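Local atomic coordinates of putative Outer membrane protein (Helicobacter pylori, PDB entry 6GW5), a protein that probably acts as an adhesin, the SabA outer membrane protein, whose adhesin domain, the part modelled here, is thought to attach the bacterium to host glycans. Residues Asn102-Phe105 with Ser106-Val109; Ser207-Tyr210 with Pro211-Ala215; Tyr274-Asp277 with Ile278-Leu281; Ser284-Lys287 with Asp288-Arg291. All coordinates share one frame; numbering follows the deposited sequence.

How the contacts relate
The four contacts follow one another along the chain, each within a continuous run of residues, and none involves a bound ligand. Contacts 1, 2 and 4 lie on the same side of the chain's centre, whereas contact 3 sits about 6 Å from it, measured centre to centre. Contact 1 is the most remote, its centre about 18 Å from that of contact 2. Contacts 2 and 4, with centres about 13 Å apart, touch directly: Ala215 CB rests 3.6 Å from Pro286 CD. Contact 3 runs near the end of helix 255-283, and contact 4 is the turn that leads from that helix into helix 287-293.

Contact 1 (Asn102-Phe105 with Ser106-Val109); sequences NPPF and STIV
Phe105 O receives the backbone N-H of Ile108 at 2.8 Å, as the chain leaves the extended Asn102-Pro104 run and turns into the short helix 106-111. The amide stands well above the carbonyl plane, 55° out of it, as in an i to i+3 bond at a helix start. Val109 N also reaches Phe105 O, but only through a weak bond of 3.5 Å. One residue earlier, Thr107 N makes a further weak bond to Pro104 O. With CG anti to the backbone N (chi1 -178°), the Phe105 ring reaches forward beside Ile108, whose CB sits over one face, 4.0 Å from Phe105 CE1. On the same ring CD1 meets Ile108 CG1, and Val109 CG2 comes up obliquely, 4.2 Å from Phe105 CE2. Pro103 packs on Thr107, with CB 3.8 Å from the hydroxyl OG1 and CG toward the methyl CG2; Thr107 OG1 has a weak hydrogen bond to Asn192 OD1. Pro104 is flanked by the Ser106 hydroxyl, with OG 3.5 Å from its CB. Outside the turn, Phe87 meets the Phe105 ring edge-to-face, and Met189 of strand 188-189 touches both Thr107 and Ile108. Chemically, backbone and side chains contribute differently: the carbonyls of Pro104 and Phe105 take up the amides of the opening helical turn through one sound N-H...O bond and two weak ones, while prolines, phenylalanine and aliphatic branches surround them with van der Waals contacts.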
loop_
_atom_site.group_PDB
_atom_site.type_symbol
_atom_site.label_atom_id
_atom_site.label_comp_id
_atom_site.label_asym_id
_atom_site.label_seq_id
_atom_site.Cartn_x
_atom_site.Cartn_y
_atom_site.Cartn_z
ATOM N N ASN A 102 1.935 23.809 31.792
ATOM C CA ASN A 102 0.906 23.314 32.729
ATOM C C ASN A 102 -0.255 24.312 32.856
ATOM O O ASN A 102 -0.036 25.491 33.044
ATOM C CB ASN A 102 1.526 23.043 34.101
ATOM C CG ASN A 102 0.946 21.833 34.796
ATOM O OD1 ASN A 102 0.154 21.074 34.238
ATOM N ND2 ASN A 102 1.348 21.639 36.052
ATOM N N PRO A 103 -1.484 23.851 32.671
ATOM C CA PRO A 103 -2.583 24.814 32.736
ATOM C C PRO A 103 -2.965 25.124 34.153
ATOM O O PRO A 103 -2.616 24.380 35.051
ATOM C CB PRO A 103 -3.747 24.053 32.087
ATOM C CG PRO A 103 -3.427 22.621 32.300
ATOM C CD PRO A 103 -1.934 22.558 32.123
ATOM N N PRO A 104 -3.741 26.185 34.344
ATOM C CA PRO A 104 -4.270 26.453 35.680
ATOM C C PRO A 104 -5.204 25.345 36.167
ATOM O O PRO A 104 -5.885 24.727 35.392
ATOM C CB PRO A 104 -5.027 27.775 35.502
ATOM C CG PRO A 104 -5.281 27.922 34.034
ATOM C CD PRO A 104 -4.157 27.202 33.359
ATOM N N PHE A 105 -5.257 25.133 37.465
ATOM C CA PHE A 105 -6.061 24.041 38.012
ATOM C C PHE A 105 -7.579 24.212 37.794
ATOM O O PHE A 105 -8.336 23.226 37.803
ATOM C CB PHE A 105 -5.735 23.868 39.503
ATOM C CG PHE A 105 -6.480 22.731 40.153
ATOM C CD1 PHE A 105 -6.153 21.411 39.857
ATOM C CD2 PHE A 105 -7.542 22.979 41.032
ATOM C CE1 PHE A 105 -6.875 20.360 40.424
ATOM C CE2 PHE A 105 -8.260 21.932 41.602
ATOM C CZ PHE A 105 -7.924 20.622 41.303
ATOM N N SER A 106 -8.009 25.458 37.598
ATOM C CA SER A 106 -9.403 25.797 37.241
ATOM C C SER A 106 -9.900 25.025 36.029
ATOM O O SER A 106 -11.051 24.582 35.961
ATOM C CB SER A 106 -9.519 27.296 36.965
ATOM O OG SER A 106 -8.495 27.723 36.104
ATOM N N THR A 107 -8.998 24.879 35.072
ATOM C CA THR A 107 -9.116 23.900 33.981
ATOM C C THR A 107 -9.808 22.585 34.362
ATOM O O THR A 107 -10.749 22.140 33.677
ATOM C CB THR A 107 -7.710 23.639 33.394
ATOM O OG1 THR A 107 -7.505 24.478 32.245
ATOM C CG2 THR A 107 -7.521 22.290 32.991
ATOM N N ILE A 108 -9.342 21.986 35.450
ATOM C CA ILE A 108 -9.844 20.715 35.911
ATOM C C ILE A 108 -11.266 20.889 36.411
ATOM O O ILE A 108 -12.128 20.023 36.152
ATOM C CB ILE A 108 -8.935 20.113 37.004
ATOM C CG1 ILE A 108 -7.510 19.849 36.437
ATOM C CG2 ILE A 108 -9.525 18.824 37.604
ATOM C CD1 ILE A 108 -7.391 18.648 35.508
ATOM N N VAL A 109 -11.519 21.997 37.110
ATOM C CA VAL A 109 -12.847 22.232 37.708
ATOM C C VAL A 109 -13.838 22.406 36.564
ATOM O O VAL A 109 -14.826 21.688 36.464
ATOM C CB VAL A 109 -12.893 23.477 38.686
ATOM C CG1 VAL A 109 -14.241 23.556 39.397
ATOM C CG2 VAL A 109 -11.744 23.457 39.707
#

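Contact 2 (Ser207-Tyr210 with Pro211-Ala215); sequences STDY and PTQYA. Unlike the reference sequence in segment 207-210: Asp209 (reference Gly).
Ser207 OG and Tyr214 OH share a hydrogen bond of 2.7 Å that joins the start of the strand segment to the residue just before helix 215-240. The serine hydroxyl comes in at the edge of the Tyr214 ring, in its plane, and so does Asp209 O, which lies 3.6 Å from CE2. Asp209 CB also packs against the phenol oxygen. Gln213 N donates to Tyr210 O at 2.9 Å in a nearly straight bond (163°), closing the 3-10 turn 211-213. The amide sits above the carbonyl plane. Gln213 is bent at chi2, and its CG lies 3.5 Å from Asp209 OD2, with carboxylate and amide planes 50° apart. That carboxylate is positioned by its own neighbour, for Asp209 OD1 takes the N-H of Tyr210 on its anti side. A second backbone bond runs from Tyr214 N to Pro211 O. Strand 208-209 pairs antiparallel with strand 188-189, and the Tyr214 ring meets Trp190 with planes at about 45°. The turn follows strand 208-209 and leads into helix 215-240, with Pro211 packed on Ile181 of helix 167-183 and on Leu217 of helix 215-240.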
loop_
_atom_site.group_PDB
_atom_site.type_symbol
_atom_site.label_atom_id
_atom_site.label_comp_id
_atom_site.label_asym_id
_atom_site.label_seq_id
_atom_site.Cartn_x
_atom_site.Cartn_y
_atom_site.Cartn_z
ATOM N N SER A 207 -14.836 18.192 24.224
ATOM C CA SER A 207 -15.014 17.059 25.103
ATOM C C SER A 207 -13.738 16.749 25.890
ATOM O O SER A 207 -12.658 17.341 25.691
ATOM C CB SER A 207 -15.464 15.833 24.280
ATOM O OG SER A 207 -14.486 15.489 23.319
ATOM N N THR A 208 -13.913 15.799 26.798
ATOM C CA THR A 208 -12.872 15.356 27.698
ATOM C C THR A 208 -12.985 13.879 27.863
ATOM O O THR A 208 -13.974 13.390 28.393
ATOM C CB THR A 208 -13.010 16.074 29.047
ATOM O OG1 THR A 208 -12.786 17.479 28.832
ATOM C CG2 THR A 208 -12.002 15.557 30.054
ATOM N N ASP A 209 -11.981 13.160 27.373
ATOM C CA ASP A 209 -11.997 11.726 27.441
ATOM C C ASP A 209 -10.577 11.176 27.301
ATOM O O ASP A 209 -9.660 11.913 26.980
ATOM C CB ASP A 209 -12.955 11.172 26.376
ATOM C CG ASP A 209 -13.641 9.851 26.795
ATOM O OD1 ASP A 209 -13.165 9.131 27.717
ATOM O OD2 ASP A 209 -14.630 9.491 26.110
ATOM N N TYR A 210 -10.385 9.884 27.570
ATOM C CA TYR A 210 -9.034 9.287 27.401
ATOM C C TYR A 210 -8.639 9.320 25.901
ATOM O O TYR A 210 -9.505 9.164 25.040
ATOM C CB TYR A 210 -8.973 7.862 28.033
ATOM C CG TYR A 210 -9.394 7.885 29.507
ATOM C CD1 TYR A 210 -8.598 8.541 30.452
ATOM C CD2 TYR A 210 -10.595 7.312 29.939
ATOM C CE1 TYR A 210 -8.972 8.621 31.774
ATOM C CE2 TYR A 210 -10.985 7.390 31.266
ATOM C CZ TYR A 210 -10.168 8.059 32.183
ATOM O OH TYR A 210 -10.507 8.150 33.522
ATOM N N PRO A 211 -7.355 9.522 25.583
ATOM C CA PRO A 211 -6.953 9.654 24.167
ATOM C C PRO A 211 -7.396 8.505 23.274
ATOM O O PRO A 211 -7.740 8.730 22.113
ATOM C CB PRO A 211 -5.428 9.695 24.231
ATOM C CG PRO A 211 -5.116 10.194 25.598
ATOM C CD PRO A 211 -6.216 9.716 26.496
ATOM N N THR A 212 -7.394 7.290 23.825
ATOM C CA THR A 212 -7.829 6.078 23.097
ATOM C C THR A 212 -9.282 6.107 22.663
ATOM O O THR A 212 -9.721 5.199 21.996
ATOM C CB THR A 212 -7.594 4.772 23.931
ATOM O OG1 THR A 212 -7.911 4.981 25.318
ATOM C CG2 THR A 212 -6.162 4.313 23.804
ATOM N N GLN A 213 -10.055 7.093 23.108
ATOM C CA GLN A 213 -11.450 7.250 22.661
ATOM C C GLN A 213 -11.549 8.087 21.410
ATOM O O GLN A 213 -12.597 8.116 20.763
ATOM C CB GLN A 213 -12.309 7.878 23.774
ATOM C CG GLN A 213 -12.416 7.013 25.025
ATOM C CD GLN A 213 -13.114 5.711 24.726
ATOM O OE1 GLN A 213 -14.330 5.677 24.494
ATOM N NE2 GLN A 213 -12.338 4.645 24.660
ATOM N N TYR A 214 -10.472 8.777 21.065
ATOM C CA TYR A 214 -10.424 9.590 19.843
ATOM C C TYR A 214 -9.749 8.832 18.668
ATOM O O TYR A 214 -8.588 8.404 18.742
ATOM C CB TYR A 214 -9.712 10.907 20.152
ATOM C CG TYR A 214 -10.423 11.717 21.244
ATOM C CD1 TYR A 214 -11.512 12.540 20.931
ATOM C CD2 TYR A 214 -10.047 11.628 22.558
ATOM C CE1 TYR A 214 -12.185 13.257 21.911
ATOM C CE2 TYR A 214 -10.736 12.345 23.556
ATOM C CZ TYR A 214 -11.803 13.164 23.231
ATOM O OH TYR A 214 -12.476 13.904 24.176
ATOM N N ALA A 215 -10.489 8.627 17.591
ATOM C CA ALA A 215 -9.967 7.862 16.454
ATOM C C ALA A 215 -8.622 8.365 15.946
ATOM O O ALA A 215 -7.810 7.585 15.438
ATOM C CB ALA A 215 -10.987 7.882 15.330
#

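Contact 3 (Tyr274-Asp277 with Ile278-Leu281); sequences YAQD and IFNL
Tyr274 to Leu281 form two consecutive turns of the long helix 255-283, and the contact across them is the regular i to i+4 bonding of an alpha-helix. Ile278 N binds Tyr274 O at 3.1 Å, nearly along the C=O axis. Phe279 N points almost straight at Ala275 O (174°) and lies in its carbonyl plane. Asn280 N reaches Gln276 O at 2.8 Å, and Leu281 N to Asp277 O completes the set. Side chains then settle against this backbone. Ile278 holds CG1 beside its own backbone N (chi1 -58°), which lays that branch 3.5 Å from Tyr274 O, while its CB faces Ala275 O. Leu281 leans over the Asp277 carbonyl in the same way, with CG 3.5 Å from the oxygen. Gln276, bent at chi2, carries its amide toward Phe279, where it stands almost perpendicular to the ring (89°). Asn280 crosses Gln276 at a slant, its CB 3.5 Å from Gln276 O. Helix 215-240 packs on one part of this surface, through Ile226 on Ile278 and Met223 on Leu281, while helix 317-346 meets Ala275, Gln276 and Phe279. The chemistry divides accordingly: the four amides of 278-281 are bonded to the carbonyls of 274-277, while the isoleucine, alanine, leucine and phenylalanine side chains pack on the flanking helices, and the two neighbouring amide side chains give this stretch a polar patch.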
loop_
_atom_site.group_PDB
_atom_site.type_symbol
_atom_site.label_atom_id
_atom_site.label_comp_id
_atom_site.label_asym_id
_atom_site.label_seq_id
_atom_site.Cartn_x
_atom_site.Cartn_y
_atom_site.Cartn_z
ATOM N N TYR A 274 1.533 -0.998 1.538
ATOM C CA TYR A 274 1.737 -0.458 2.909
ATOM C C TYR A 274 1.571 1.053 2.924
ATOM O O TYR A 274 0.859 1.638 3.774
ATOM C CB TYR A 274 3.114 -0.830 3.456
ATOM C CG TYR A 274 3.241 -2.232 3.992
ATOM C CD1 TYR A 274 2.219 -2.829 4.738
ATOM C CD2 TYR A 274 4.422 -2.954 3.810
ATOM C CE1 TYR A 274 2.350 -4.111 5.251
ATOM C CE2 TYR A 274 4.572 -4.229 4.342
ATOM C CZ TYR A 274 3.527 -4.809 5.057
ATOM O OH TYR A 274 3.651 -6.070 5.598
ATOM N N ALA A 275 2.158 1.692 1.929
ATOM C CA ALA A 275 1.903 3.104 1.749
ATOM C C ALA A 275 0.399 3.390 1.670
ATOM O O ALA A 275 -0.104 4.317 2.299
ATOM C CB ALA A 275 2.625 3.633 0.525
ATOM N N GLN A 276 -0.318 2.603 0.904
ATOM C CA GLN A 276 -1.762 2.809 0.769
ATOM C C GLN A 276 -2.500 2.580 2.114
ATOM O O GLN A 276 -3.451 3.284 2.434
ATOM C CB GLN A 276 -2.290 1.885 -0.321
ATOM C CG GLN A 276 -3.787 1.856 -0.503
ATOM C CD GLN A 276 -4.292 2.976 -1.387
ATOM O OE1 GLN A 276 -4.967 3.877 -0.924
ATOM N NE2 GLN A 276 -4.004 2.895 -2.684
ATOM N N ASP A 277 -2.019 1.620 2.896
ATOM C CA ASP A 277 -2.594 1.377 4.187
ATOM C C ASP A 277 -2.485 2.659 5.065
ATOM O O ASP A 277 -3.418 3.004 5.778
ATOM C CB ASP A 277 -1.931 0.162 4.888
ATOM C CG ASP A 277 -2.280 -1.203 4.229
ATOM O OD1 ASP A 277 -3.404 -1.369 3.692
ATOM O OD2 ASP A 277 -1.407 -2.104 4.257
ATOM N N ILE A 278 -1.359 3.366 4.972
ATOM C CA ILE A 278 -1.176 4.586 5.736
ATOM C C ILE A 278 -2.146 5.646 5.263
ATOM O O ILE A 278 -2.811 6.300 6.092
ATOM C CB ILE A 278 0.262 5.166 5.642
ATOM C CG1 ILE A 278 1.307 4.156 6.114
ATOM C CG2 ILE A 278 0.392 6.429 6.492
ATOM C CD1 ILE A 278 1.078 3.517 7.482
ATOM N N PHE A 279 -2.165 5.877 3.959
ATOM C CA PHE A 279 -3.125 6.802 3.369
ATOM C C PHE A 279 -4.530 6.491 3.877
ATOM O O PHE A 279 -5.257 7.371 4.256
ATOM C CB PHE A 279 -3.107 6.692 1.845
ATOM C CG PHE A 279 -4.033 7.650 1.183
ATOM C CD1 PHE A 279 -3.652 8.966 1.006
ATOM C CD2 PHE A 279 -5.330 7.258 0.786
ATOM C CE1 PHE A 279 -4.525 9.887 0.443
ATOM C CE2 PHE A 279 -6.209 8.163 0.219
ATOM C CZ PHE A 279 -5.802 9.474 0.030
ATOM N N ASN A 280 -4.903 5.227 3.916
ATOM C CA ASN A 280 -6.229 4.901 4.398
ATOM C C ASN A 280 -6.461 5.238 5.878
ATOM O O ASN A 280 -7.543 5.613 6.273
ATOM C CB ASN A 280 -6.526 3.431 4.160
ATOM C CG ASN A 280 -6.655 3.082 2.687
ATOM O OD1 ASN A 280 -6.903 3.928 1.854
ATOM N ND2 ASN A 280 -6.524 1.807 2.384
ATOM N N LEU A 281 -5.448 5.108 6.692
ATOM C CA LEU A 281 -5.596 5.460 8.086
ATOM C C LEU A 281 -5.685 6.961 8.264
ATOM O O LEU A 281 -6.386 7.398 9.131
ATOM C CB LEU A 281 -4.460 4.854 8.884
ATOM C CG LEU A 281 -4.637 3.348 9.049
ATOM C CD1 LEU A 281 -3.343 2.751 9.575
ATOM C CD2 LEU A 281 -5.788 3.035 9.999
#

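Contact 4 (Ser284-Lys287 with Asp288-Arg291); sequences SIPK and DQYR
Tyr290 N donates to Pro286 O at 3.0 Å, nearly head-on to the carbonyl, and so closes the first turn of helix 287-293. Pro286 is the N-cap residue. The next bond of the series, from Arg291 N to Lys287 O, has the same length, its donor tilted 18° from the carbonyl plane. Asp288 adds a polar feature at this helix start: its CG lies between its backbone N and carbonyl carbon (chi1 68°), which puts OD1 near the following amide, Gln289 N, in a weak bond of 2.8 Å. The same oxygen packs 3.5 Å from Pro286 CB. A carboxylate here could interact favourably with the helix dipole. Gln289 runs extended beside the proline ring, the two side chains pointing the same way, with NE2 4.0 Å from Pro286 CG. Its OE1 accepts a hydrogen bond from Val216 N, in the first turn of helix 215-240. On the apolar side, Ile285 crosses Tyr290 at about a right angle, its CG2 4.0 Å from Tyr290 CB and its CD1 at the edge of the ring. Arg291 NH2 is held by Gly197 O. The turn follows the end of helix 255-283. Ile285 packs on Val216 and Asn219 of helix 215-240, and Pro286 on Ala215, while the Tyr290 ring reaches Leu317 and Ile321 of helix 317-346.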
loop_
_atom_site.group_PDB
_atom_site.type_symbol
_atom_site.label_atom_id
_atom_site.label_comp_id
_atom_site.label_asym_id
_atom_site.label_seq_id
_atom_site.Cartn_x
_atom_site.Cartn_y
_atom_site.Cartn_z
ATOM N N SER A 284 -9.499 7.949 7.019
ATOM C CA SER A 284 -10.656 7.668 7.879
ATOM C C SER A 284 -10.624 8.395 9.280
ATOM O O SER A 284 -11.551 8.215 10.116
ATOM C CB SER A 284 -10.811 6.193 8.044
ATOM O OG SER A 284 -9.710 5.753 8.806
ATOM N N ILE A 285 -9.653 9.288 9.501
ATOM C CA ILE A 285 -9.736 10.163 10.679
ATOM C C ILE A 285 -10.959 11.046 10.561
ATOM O O ILE A 285 -11.208 11.677 9.518
ATOM C CB ILE A 285 -8.523 11.035 10.790
ATOM C CG1 ILE A 285 -7.270 10.184 11.017
ATOM C CG2 ILE A 285 -8.648 11.989 11.954
ATOM C CD1 ILE A 285 -5.999 10.939 10.735
ATOM N N PRO A 286 -11.775 11.077 11.597
ATOM C CA PRO A 286 -12.905 11.972 11.538
ATOM C C PRO A 286 -12.516 13.383 11.208
ATOM O O PRO A 286 -11.509 13.930 11.758
ATOM C CB PRO A 286 -13.463 11.906 12.945
ATOM C CG PRO A 286 -13.175 10.521 13.360
ATOM C CD PRO A 286 -11.804 10.256 12.819
ATOM N N LYS A 287 -13.327 13.992 10.333
ATOM C CA LYS A 287 -13.002 15.298 9.755
ATOM C C LYS A 287 -12.689 16.373 10.821
ATOM O O LYS A 287 -11.714 17.098 10.689
ATOM C CB LYS A 287 -14.104 15.772 8.799
ATOM C CG LYS A 287 -13.669 16.973 7.950
ATOM C CD LYS A 287 -14.553 17.289 6.755
ATOM C CE LYS A 287 -14.182 18.654 6.158
ATOM N NZ LYS A 287 -15.103 19.118 5.075
ATOM N N ASP A 288 -13.510 16.426 11.849
ATOM C CA ASP A 288 -13.372 17.381 12.917
ATOM C C ASP A 288 -12.054 17.296 13.652
ATOM O O ASP A 288 -11.467 18.281 13.966
ATOM C CB ASP A 288 -14.596 17.341 13.840
ATOM C CG ASP A 288 -14.722 16.055 14.641
ATOM O OD1 ASP A 288 -14.208 15.018 14.248
ATOM O OD2 ASP A 288 -15.388 16.067 15.677
ATOM N N GLN A 289 -11.611 16.091 13.901
ATOM C CA GLN A 289 -10.316 15.816 14.554
ATOM C C GLN A 289 -9.148 16.133 13.645
ATOM O O GLN A 289 -8.100 16.513 14.136
ATOM C CB GLN A 289 -10.220 14.358 15.014
ATOM C CG GLN A 289 -11.211 14.025 16.098
ATOM C CD GLN A 289 -11.292 12.542 16.415
ATOM O OE1 GLN A 289 -10.350 11.784 16.207
ATOM N NE2 GLN A 289 -12.413 12.128 16.947
ATOM N N TYR A 290 -9.325 15.883 12.345
ATOM C CA TYR A 290 -8.291 16.100 11.339
ATOM C C TYR A 290 -8.075 17.591 11.193
ATOM O O TYR A 290 -6.941 18.003 11.018
ATOM C CB TYR A 290 -8.584 15.424 9.960
ATOM C CG TYR A 290 -7.448 15.674 8.985
ATOM C CD1 TYR A 290 -6.305 14.889 9.018
ATOM C CD2 TYR A 290 -7.450 16.779 8.142
ATOM C CE1 TYR A 290 -5.212 15.159 8.213
ATOM C CE2 TYR A 290 -6.367 17.049 7.322
ATOM C CZ TYR A 290 -5.254 16.232 7.347
ATOM O OH TYR A 290 -4.140 16.485 6.574
ATOM N N ARG A 291 -9.116 18.401 11.362
ATOM C CA ARG A 291 -8.933 19.858 11.343
ATOM C C ARG A 291 -8.019 20.374 12.444
ATOM O O ARG A 291 -7.357 21.391 12.266
ATOM C CB ARG A 291 -10.251 20.596 11.379
ATOM C CG ARG A 291 -10.733 20.888 9.971
ATOM C CD ARG A 291 -12.176 21.372 9.855
ATOM N NE ARG A 291 -12.452 22.554 10.678
ATOM C CZ ARG A 291 -11.992 23.817 10.485
ATOM N NH1 ARG A 291 -11.145 24.129 9.482
ATOM N NH2 ARG A 291 -12.367 24.803 11.336
#